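Oxygen-independent coproporphyrinogen III oxidase (Escherichia coli, PDB 1OLT) catalyses the oxygen-independent oxidative decarboxylation of two propionate groups of coproporphyrinogen III to give protoporphyrinogen IX in heme biosynthesis, using S-adenosylmethionine and a [4Fe-4S] cluster. Local coordinates at residues Val146-Leu156 against Asn183-Leu194. Sequence-based numbering, arbitrary orientation. Where two conformers were deposited one is given.
Sequences VDPREIELDVL and NREQDEEFIFAL. With SAM (S-adenosylmethionine), chain C; SF4 (iron/sulfur cluster), chain B.
Asp-147 OD1 serves two arginines at once. Arg-149 takes it side-on, NE approaching the syn lone pair at 2.9 Å from OD1 and NH2 reaching the same oxygen from above the carboxylate plane. From the other segment Arg-184 adds charge alone: its NH2 lies 3.5 Å from Asp-147 OD1, but no N-H points there. Instead Arg-184 NH1 bonds SAM O and Arg-184 NH2 bonds SAM OXT, both at 2.9 Å and nearly straight. Gln-186 OE1 receives Arg-184 NE, while Gln-186 NE2 donates to Val-171 O. A bend at chi3 (-69°) folds the Arg-149 guanidinium over the side chain of Arg-184, whose CG sits above its centre, with the two guanidinium planes 30° apart. This is the cofactor end of the radical SAM barrel, where residues following parallel strand 140-146 meet the approach to helix 188-200, and SAM O and N chelate an iron of the cluster. Waters join Arg-149 NH1 to Asn-183 O and Glu-185 O. A leucine in place of Arg-149 removes both NE and NH2 from Asp-147 OD1, and the carboxylate, left with only the charge of Arg-184 across the contact, would probably be freer to turn. Farther along, Leu-194 CD2 rests 3.6 Å from Pro-148 CB, and Leu-153 CD2 lies 3.7 Å from Leu-194 CD1. Phe-190 turns its edge toward Ile-151 CG2, 3.9 Å from CE2.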
# COMPACT_ATOMS: atom_id res chain seq x y z
N VAL A 146 2.69 12.23 -3.29
CA VAL A 146 3.03 13.48 -3.97
C VAL A 146 3.56 13.14 -5.34
O VAL A 146 4.49 12.37 -5.46
CB VAL A 146 4.13 14.27 -3.21
CG1 VAL A 146 4.47 15.55 -3.97
CG2 VAL A 146 3.66 14.64 -1.82
N ASP A 147 2.99 13.73 -6.37
CA ASP A 147 3.55 13.67 -7.73
C ASP A 147 4.51 14.88 -7.89
O ASP A 147 4.10 16.03 -7.71
CB ASP A 147 2.38 13.80 -8.70
CG ASP A 147 2.78 13.90 -10.17
OD1 ASP A 147 3.89 13.47 -10.55
OD2 ASP A 147 1.96 14.36 -11.01
N PRO A 148 5.78 14.65 -8.23
CA PRO A 148 6.75 15.76 -8.28
C PRO A 148 6.72 16.53 -9.65
O PRO A 148 7.81 16.72 -10.32
CB PRO A 148 8.06 15.05 -8.11
CG PRO A 148 7.80 13.72 -8.94
CD PRO A 148 6.40 13.36 -8.53
N ARG A 149 5.53 16.85 -10.10
CA ARG A 149 5.28 17.62 -11.33
C ARG A 149 4.16 18.59 -11.01
O ARG A 149 3.34 18.32 -10.15
CB ARG A 149 4.82 16.71 -12.44
CG ARG A 149 5.87 15.82 -12.96
CD ARG A 149 5.33 14.82 -13.99
NE ARG A 149 4.43 13.84 -13.36
CZ ARG A 149 3.57 13.08 -13.99
NH1 ARG A 149 3.48 13.12 -15.32
NH2 ARG A 149 2.81 12.22 -13.31
N GLU A 150 4.20 19.74 -11.66
CA GLU A 150 3.15 20.79 -11.51
C GLU A 150 2.85 21.09 -10.02
O GLU A 150 1.70 21.12 -9.52
CB GLU A 150 1.93 20.38 -12.32
CG GLU A 150 2.26 20.24 -13.80
CD GLU A 150 1.02 19.91 -14.67
OE1 GLU A 150 -0.05 20.42 -14.35
OE2 GLU A 150 1.11 19.07 -15.63
N ILE A 151 3.92 21.28 -9.29
CA ILE A 151 3.78 21.56 -7.87
C ILE A 151 4.92 22.51 -7.50
O ILE A 151 5.98 22.39 -8.02
CB ILE A 151 3.79 20.24 -7.01
CG1 ILE A 151 3.37 20.48 -5.59
CG2 ILE A 151 5.13 19.51 -7.01
CD1 ILE A 151 3.33 19.21 -4.78
N GLU A 152 4.67 23.42 -6.57
CA GLU A 152 5.71 24.34 -6.11
C GLU A 152 6.27 23.78 -4.79
O GLU A 152 5.57 23.10 -4.02
CB GLU A 152 5.12 25.74 -5.90
CG GLU A 152 4.79 26.46 -7.20
CD GLU A 152 5.87 26.29 -8.23
OE1 GLU A 152 6.99 26.77 -7.98
OE2 GLU A 152 5.60 25.64 -9.28
N LEU A 153 7.54 24.04 -4.54
CA LEU A 153 8.17 23.59 -3.30
C LEU A 153 7.42 24.05 -2.04
O LEU A 153 7.36 23.31 -1.06
CB LEU A 153 9.60 24.13 -3.19
CG LEU A 153 10.68 23.54 -4.10
CD1 LEU A 153 12.03 24.29 -3.83
CD2 LEU A 153 10.88 22.15 -3.87
N ASP A 154 6.81 25.25 -2.04
CA ASP A 154 6.12 25.73 -0.85
C ASP A 154 4.87 24.99 -0.50
O ASP A 154 4.34 25.18 0.56
CB ASP A 154 5.94 27.25 -0.83
CG ASP A 154 4.85 27.72 -1.75
OD1 ASP A 154 4.10 26.92 -2.38
OD2 ASP A 154 4.67 28.92 -1.91
N VAL A 155 4.37 24.11 -1.37
CA VAL A 155 3.28 23.21 -1.00
C VAL A 155 3.73 22.27 0.15
O VAL A 155 2.92 21.88 1.01
CB VAL A 155 2.70 22.42 -2.22
CG1 VAL A 155 1.70 21.32 -1.81
CG2 VAL A 155 2.07 23.36 -3.25
N LEU A 156 5.01 21.88 0.17
CA LEU A 156 5.53 21.06 1.27
C LEU A 156 5.49 21.81 2.59
O LEU A 156 5.10 21.23 3.61
CB LEU A 156 6.96 20.58 0.98
CG LEU A 156 7.10 19.71 -0.28
CD1 LEU A 156 8.55 19.26 -0.38
CD2 LEU A 156 6.14 18.57 -0.40
N ASN A 183 4.85 8.58 -20.81
CA ASN A 183 4.25 9.89 -20.59
C ASN A 183 4.42 10.40 -19.19
O ASN A 183 3.48 10.96 -18.62
CB ASN A 183 2.74 9.90 -20.99
CG ASN A 183 2.20 11.28 -21.16
OD1 ASN A 183 2.96 12.25 -21.51
ND2 ASN A 183 0.83 11.43 -20.95
N ARG A 184 5.63 10.23 -18.63
CA ARG A 184 5.93 10.73 -17.31
C ARG A 184 7.26 11.52 -17.30
O ARG A 184 8.13 11.33 -16.45
CB ARG A 184 5.96 9.65 -16.23
CG ARG A 184 5.74 10.31 -14.80
CD ARG A 184 6.06 9.41 -13.81
NE ARG A 184 6.08 9.99 -12.50
CZ ARG A 184 5.15 9.87 -11.56
NH1 ARG A 184 3.98 9.28 -11.80
NH2 ARG A 184 5.42 10.38 -10.36
N GLU A 185 7.39 12.41 -18.26
CA GLU A 185 8.50 13.33 -18.31
C GLU A 185 8.46 14.15 -17.00
O GLU A 185 7.45 14.68 -16.62
CB GLU A 185 8.35 14.29 -19.48
CG GLU A 185 9.37 15.41 -19.49
CD GLU A 185 10.74 14.90 -19.78
OE1 GLU A 185 10.82 13.90 -20.56
OE2 GLU A 185 11.74 15.53 -19.25
N GLN A 186 9.61 14.23 -16.35
CA GLN A 186 9.76 14.93 -15.10
C GLN A 186 11.19 15.46 -14.96
O GLN A 186 12.21 14.97 -15.61
CB GLN A 186 9.30 14.02 -13.89
CG GLN A 186 9.92 12.86 -13.81
CD GLN A 186 9.27 11.77 -12.92
OE1 GLN A 186 8.22 11.94 -12.28
NE2 GLN A 186 9.98 10.66 -12.86
N ASP A 187 11.29 16.53 -14.19
CA ASP A 187 12.56 17.24 -14.11
C ASP A 187 13.36 16.67 -12.93
O ASP A 187 12.96 16.81 -11.82
CB ASP A 187 12.26 18.73 -13.92
CG ASP A 187 13.49 19.57 -13.96
OD1 ASP A 187 14.49 19.30 -13.23
OD2 ASP A 187 13.55 20.55 -14.68
N GLU A 188 14.51 16.04 -13.22
CA GLU A 188 15.31 15.36 -12.21
C GLU A 188 15.79 16.36 -11.15
O GLU A 188 15.80 16.06 -9.94
CB GLU A 188 16.51 14.71 -12.85
CG GLU A 188 17.41 13.97 -11.88
CD GLU A 188 18.57 13.25 -12.59
OE1 GLU A 188 18.34 12.44 -13.49
OE2 GLU A 188 19.67 13.57 -12.30
N GLU A 189 16.19 17.54 -11.57
CA GLU A 189 16.65 18.56 -10.61
C GLU A 189 15.57 18.96 -9.68
O GLU A 189 15.80 19.18 -8.48
CB GLU A 189 17.24 19.79 -11.30
CG GLU A 189 18.52 19.49 -12.01
CD GLU A 189 19.67 19.24 -11.06
OE1 GLU A 189 19.67 19.83 -9.93
OE2 GLU A 189 20.58 18.43 -11.42
N PHE A 190 14.35 19.04 -10.19
CA PHE A 190 13.24 19.38 -9.34
C PHE A 190 12.89 18.25 -8.35
O PHE A 190 12.50 18.51 -7.20
CB PHE A 190 12.02 19.78 -10.16
CG PHE A 190 10.89 20.27 -9.31
CD1 PHE A 190 10.95 21.52 -8.72
CD2 PHE A 190 9.82 19.47 -9.04
CE1 PHE A 190 9.93 21.97 -7.93
CE2 PHE A 190 8.81 19.91 -8.23
CZ PHE A 190 8.89 21.19 -7.68
N ILE A 191 12.99 17.00 -8.79
CA ILE A 191 12.81 15.90 -7.86
C ILE A 191 13.76 15.97 -6.69
O ILE A 191 13.35 15.80 -5.52
CB ILE A 191 12.83 14.55 -8.56
CG1 ILE A 191 11.57 14.41 -9.42
CG2 ILE A 191 12.87 13.40 -7.58
CD1 ILE A 191 11.66 13.25 -10.44
N PHE A 192 15.04 16.21 -6.97
CA PHE A 192 16.05 16.38 -5.92
C PHE A 192 15.72 17.58 -5.03
O PHE A 192 15.81 17.50 -3.80
CB PHE A 192 17.43 16.57 -6.52
CG PHE A 192 18.15 15.28 -6.77
CD1 PHE A 192 17.73 14.45 -7.81
CD2 PHE A 192 19.24 14.90 -5.99
CE1 PHE A 192 18.33 13.23 -8.06
CE2 PHE A 192 19.86 13.69 -6.23
CZ PHE A 192 19.40 12.82 -7.25
N ALA A 193 15.32 18.70 -5.65
CA ALA A 193 14.97 19.88 -4.85
C ALA A 193 13.80 19.60 -3.90
O ALA A 193 13.79 19.99 -2.75
CB ALA A 193 14.62 21.09 -5.77
N LEU A 194 12.80 18.92 -4.41
CA LEU A 194 11.62 18.66 -3.66
C LEU A 194 11.91 17.75 -2.48
O LEU A 194 11.51 18.05 -1.35
CB LEU A 194 10.59 18.01 -4.57
CG LEU A 194 9.13 17.96 -4.14
CD1 LEU A 194 8.53 19.32 -3.97
CD2 LEU A 194 8.33 17.14 -5.19
N SAM C . 0.04 10.05 -8.07
CA SAM C . 1.36 10.15 -7.46
C SAM C . 2.52 9.85 -8.41
O SAM C . 2.29 9.20 -9.49
OXT SAM C . 3.59 10.34 -8.09
CB SAM C . 1.38 9.12 -6.31
CG SAM C . 1.77 7.69 -6.55
SD SAM C . 0.61 6.70 -7.44
CE SAM C . -0.95 6.89 -6.55
C5' SAM C . 0.92 5.01 -6.69
C4' SAM C . 2.07 4.11 -7.26
O4' SAM C . 1.63 2.93 -7.92
C3' SAM C . 2.90 4.79 -8.33
O3' SAM C . 3.78 5.80 -7.83
C2' SAM C . 3.56 3.62 -9.06
O2' SAM C . 4.86 3.36 -8.53
C1' SAM C . 2.67 2.45 -8.74
N9 SAM C . 2.05 1.85 -9.91
C8 SAM C . 1.01 2.39 -10.60
N7 SAM C . 0.67 1.56 -11.59
C5 SAM C . 1.50 0.47 -11.51
C6 SAM C . 1.61 -0.71 -12.28
N6 SAM C . 0.81 -0.98 -13.31
N1 SAM C . 2.57 -1.61 -11.92
C2 SAM C . 3.41 -1.36 -10.84
N3 SAM C . 3.31 -0.23 -10.10
C4 SAM C . 2.37 0.67 -10.45
FE1 SF4 B . -1.75 9.55 -11.51
FE2 SF4 B . -1.00 7.01 -11.67
FE3 SF4 B . 0.23 8.74 -10.25
FE4 SF4 B . 0.34 8.82 -12.62
S1 SF4 B . 1.22 7.07 -11.42
S2 SF4 B . 0.17 10.69 -11.43
S3 SF4 B . -1.60 8.41 -13.29
S4 SF4 B . -1.78 7.98 -9.96
O HOH W 1 9.19 17.60 -12.61
O HOH W 2 1.57 11.57 -16.76
O HOH W 3 4.94 14.54 -17.52